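Local coordinates for XC6422 protein (Xanthomonas campestris, PDB 2FUK) that is a small, lidless serine hydrolase of the alpha/beta-hydrolase fold whose natural substrate is not established, at residues Q162-A165 with D170-A173; N76-G81 with S86-D91. All coordinates share one frame; numbering follows the deposited sequence.

Interaction 1: Q162-A165 with D170-A173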
# COMPACT_ATOMS: atom_id res chain seq x y z
N GLN A 162 6.18 -12.61 -13.61
CA GLN A 162 7.25 -13.56 -13.37
C GLN A 162 8.57 -12.94 -12.92
O GLN A 162 9.05 -11.99 -13.53
CB GLN A 162 7.50 -14.37 -14.65
CG GLN A 162 8.68 -15.33 -14.56
CD GLN A 162 8.42 -16.45 -13.58
OE1 GLN A 162 9.28 -16.80 -12.77
NE2 GLN A 162 7.24 -17.03 -13.66
N GLY A 163 9.14 -13.48 -11.85
CA GLY A 163 10.42 -12.97 -11.39
C GLY A 163 11.48 -13.55 -12.31
O GLY A 163 11.49 -14.76 -12.55
N ASP A 164 12.36 -12.71 -12.84
CA ASP A 164 13.38 -13.20 -13.76
C ASP A 164 14.59 -13.86 -13.13
O ASP A 164 15.52 -14.26 -13.84
CB ASP A 164 13.81 -12.08 -14.70
CG ASP A 164 13.25 -12.25 -16.09
OD1 ASP A 164 12.93 -11.23 -16.73
OD2 ASP A 164 13.14 -13.41 -16.55
N ALA A 165 14.60 -13.98 -11.81
CA ALA A 165 15.68 -14.64 -11.09
C ALA A 165 15.07 -15.74 -10.22
O ALA A 165 15.61 -16.08 -9.16
CB ALA A 165 16.45 -13.63 -10.24
N ASP A 170 11.51 -22.05 -13.71
CA ASP A 170 12.42 -21.58 -14.75
C ASP A 170 11.73 -20.51 -15.59
O ASP A 170 10.83 -20.82 -16.36
CB ASP A 170 12.80 -22.74 -15.66
CG ASP A 170 13.89 -22.37 -16.66
OD1 ASP A 170 14.24 -21.18 -16.76
OD2 ASP A 170 14.39 -23.28 -17.35
N PRO A 171 12.16 -19.24 -15.46
CA PRO A 171 11.53 -18.17 -16.23
C PRO A 171 11.46 -18.49 -17.73
O PRO A 171 10.44 -18.23 -18.38
CB PRO A 171 12.43 -16.97 -15.96
CG PRO A 171 12.95 -17.24 -14.57
CD PRO A 171 13.26 -18.72 -14.63
N GLN A 172 12.53 -19.05 -18.27
CA GLN A 172 12.56 -19.36 -19.69
C GLN A 172 11.50 -20.39 -20.06
O GLN A 172 10.98 -20.38 -21.18
CB GLN A 172 13.95 -19.83 -20.13
CG GLN A 172 14.13 -19.82 -21.64
CD GLN A 172 13.79 -18.47 -22.25
OE1 GLN A 172 14.32 -17.44 -21.83
NE2 GLN A 172 12.91 -18.47 -23.26
N ALA A 173 11.18 -21.28 -19.12
CA ALA A 173 10.15 -22.29 -19.38
C ALA A 173 8.79 -21.60 -19.52
O ALA A 173 7.95 -22.00 -20.32
CB ALA A 173 10.11 -23.29 -18.23

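Interaction 2: N76-G81 with S86-D91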
# COMPACT_ATOMS: atom_id res chain seq x y z
N ASN A 76 -7.46 -21.85 2.39
CA ASN A 76 -6.48 -22.92 2.44
C ASN A 76 -6.97 -24.12 1.66
O ASN A 76 -8.11 -24.56 1.83
CB ASN A 76 -6.21 -23.33 3.89
CG ASN A 76 -5.31 -22.36 4.61
OD1 ASN A 76 -4.49 -21.70 3.99
ND2 ASN A 76 -5.43 -22.30 5.94
N PHE A 77 -6.13 -24.63 0.77
CA PHE A 77 -6.47 -25.82 -0.00
C PHE A 77 -6.52 -26.98 0.99
O PHE A 77 -6.01 -26.87 2.11
CB PHE A 77 -5.39 -26.12 -1.05
CG PHE A 77 -5.47 -25.27 -2.28
CD1 PHE A 77 -6.62 -25.23 -3.05
CD2 PHE A 77 -4.37 -24.52 -2.70
CE1 PHE A 77 -6.68 -24.47 -4.23
CE2 PHE A 77 -4.41 -23.76 -3.87
CZ PHE A 77 -5.58 -23.73 -4.63
N ARG A 78 -7.14 -28.08 0.59
CA ARG A 78 -7.23 -29.25 1.45
C ARG A 78 -5.86 -29.60 2.05
O ARG A 78 -4.83 -29.47 1.39
CB ARG A 78 -7.77 -30.44 0.66
CG ARG A 78 -6.91 -30.83 -0.52
CD ARG A 78 -7.60 -31.87 -1.38
NE ARG A 78 -8.90 -31.42 -1.86
CZ ARG A 78 -9.77 -32.20 -2.49
NH1 ARG A 78 -9.47 -33.47 -2.71
NH2 ARG A 78 -10.94 -31.71 -2.89
N SER A 79 -5.87 -30.05 3.31
CA SER A 79 -4.67 -30.45 4.05
C SER A 79 -3.84 -29.32 4.66
O SER A 79 -2.96 -29.57 5.47
CB SER A 79 -3.75 -31.33 3.18
OG SER A 79 -2.82 -30.55 2.45
N VAL A 80 -4.13 -28.08 4.28
CA VAL A 80 -3.40 -26.93 4.81
C VAL A 80 -4.17 -26.27 5.95
O VAL A 80 -5.39 -26.13 5.89
CB VAL A 80 -3.12 -25.90 3.69
CG1 VAL A 80 -2.47 -24.65 4.28
CG2 VAL A 80 -2.20 -26.53 2.65
N GLY A 81 -3.44 -25.88 7.01
CA GLY A 81 -4.08 -25.26 8.15
C GLY A 81 -5.09 -26.24 8.71
O GLY A 81 -4.74 -27.39 8.99
N SER A 86 -6.26 -34.34 2.18
CA SER A 86 -4.85 -34.50 1.84
C SER A 86 -4.53 -33.94 0.45
O SER A 86 -5.38 -33.92 -0.44
CB SER A 86 -4.45 -35.98 1.92
OG SER A 86 -5.36 -36.78 1.19
N PHE A 87 -3.30 -33.48 0.30
CA PHE A 87 -2.81 -32.91 -0.96
C PHE A 87 -3.19 -33.82 -2.12
O PHE A 87 -2.99 -35.02 -2.06
CB PHE A 87 -1.29 -32.75 -0.87
CG PHE A 87 -0.66 -32.19 -2.10
CD1 PHE A 87 -0.96 -30.89 -2.53
CD2 PHE A 87 0.23 -32.95 -2.85
CE1 PHE A 87 -0.37 -30.37 -3.67
CE2 PHE A 87 0.82 -32.44 -4.00
CZ PHE A 87 0.52 -31.15 -4.41
N ASP A 88 -3.73 -33.23 -3.20
CA ASP A 88 -4.15 -34.02 -4.35
C ASP A 88 -3.53 -33.55 -5.67
O ASP A 88 -4.13 -33.67 -6.73
CB ASP A 88 -5.68 -34.02 -4.44
CG ASP A 88 -6.22 -35.12 -5.34
OD1 ASP A 88 -5.71 -36.26 -5.28
OD2 ASP A 88 -7.18 -34.85 -6.10
N HIS A 89 -2.31 -33.01 -5.59
CA HIS A 89 -1.57 -32.57 -6.77
C HIS A 89 -2.26 -31.65 -7.77
O HIS A 89 -1.94 -31.67 -8.97
CB HIS A 89 -1.04 -33.80 -7.52
CG HIS A 89 0.07 -34.52 -6.80
ND1 HIS A 89 -0.15 -35.32 -5.70
CD2 HIS A 89 1.40 -34.53 -7.02
CE1 HIS A 89 1.00 -35.79 -5.27
NE2 HIS A 89 1.96 -35.33 -6.05
N GLY A 90 -3.20 -30.85 -7.30
CA GLY A 90 -3.88 -29.92 -8.19
C GLY A 90 -5.20 -30.38 -8.75
O GLY A 90 -5.90 -29.60 -9.39
N ASP A 91 -5.57 -31.63 -8.52
CA ASP A 91 -6.85 -32.10 -9.03
C ASP A 91 -7.98 -31.73 -8.08
O ASP A 91 -8.82 -30.90 -8.41
CB ASP A 91 -6.81 -33.61 -9.27
CG ASP A 91 -6.07 -33.97 -10.55
OD1 ASP A 91 -5.73 -33.04 -11.33
OD2 ASP A 91 -5.83 -35.18 -10.79

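Interaction 1: Q162-A165 with D170-A173
P171 turns its ring toward the end of strand 158-163 and carries nearly all of this contact. The ring's CG rests against the backbone carbonyl of G163, with 3.5 Å from P171 CG to G163 O. Its neighbour P171 CB lies 3.7 Å from D164 OD2, a van der Waals touch. The carboxylate's polar bonds lie elsewhere: OD2 hydrogen-bonds to Y175 of the same helix and OD1 makes a salt bridge with R189. D164's CB starts away from the helix, and the unusual chi1 of -105° brings OD2 back to the CB of P171. Q162 has CG anti to its backbone nitrogen (chi1 175°), then bends at the next bond, so that its side chain crosses the proline ring at about a right angle and also packs on V174 and Y175. On the helix side, D170 is the N-cap: Q172 N donates to D170 OD1 at 3.1 Å, approaching from above the carboxylate plane. A capping aspartate followed by proline is a classic helix start. Here it opens the helix of a beta-alpha-beta unit, beyond the loop holding D166, the probable triad acid of this alpha/beta-hydrolase.

Interaction 2: N76-G81 with S86-D91
R78 lays the aliphatic part of its side chain against the S86 carbonyl: R78 CD comes within 3.2 Å of S86 O, and R78 CG within 3.4 Å of the same S86 O. Next to it, S79 pushes its CB against the backbone where the second segment starts, 3.6 Å from S79 CB to S86 CA and equally close to F87 N. No hydrogen bond crosses between the segments. Further along, D88 CB comes near R78 NH1 at an oblique angle to the guanidinium; R78 NH1 and D88 OD2 are 4.3 Å apart, but the oxygen lies off the plane of that group and no N-H points at it, so the two can act on each other only through charge.

R78 is held from outside the pair: its NE makes a salt bridge to D96 on helix 92-107, while the side chain holds CG between its backbone N and carbonyl carbon (chi1 60°) and bends at chi3. D88 OD2 accepts from G92 N at the start of that helix, while E93 takes the backbone NH groups of D88 and G90. Within the second segment the chain doubles back so that H89 N sits over the centre of the F87 ring, 3.4 Å above its plane. The first segment is shaped by a type II turn from F77 to V80, closed by V80 N to F77 O, with S79 at the positive phi of its third position. Deeper still, F77 meets H44, F75 and F120 edge-to-face, and N76 bonds to M53 and D23. Together the two segments form much of the loop from strand 71-75 to helix 92-107, part of a beta-alpha-beta crossover of the alpha/beta-hydrolase fold.

Overall arrangement
Both contacts fold a strand-to-helix connection back on itself beyond the C-terminal ends of strands of the central sheet, but in different units: interaction 1 bridges strand 158-163 and helix 171-178, whereas interaction 2 lies wholly within the long loop before helix 92-107. Their centres are 25 Å apart and their nearest atoms about 17 Å, so they do not touch. Interaction 1 is partly buried and rests on one proline ring; interaction 2 is a surface contact, larger in area, built from an arginine stem, a serine and backbone. Neither has a hydrogen bond between its segments. D164, R78 and D88 find their main polar partners outside the segments.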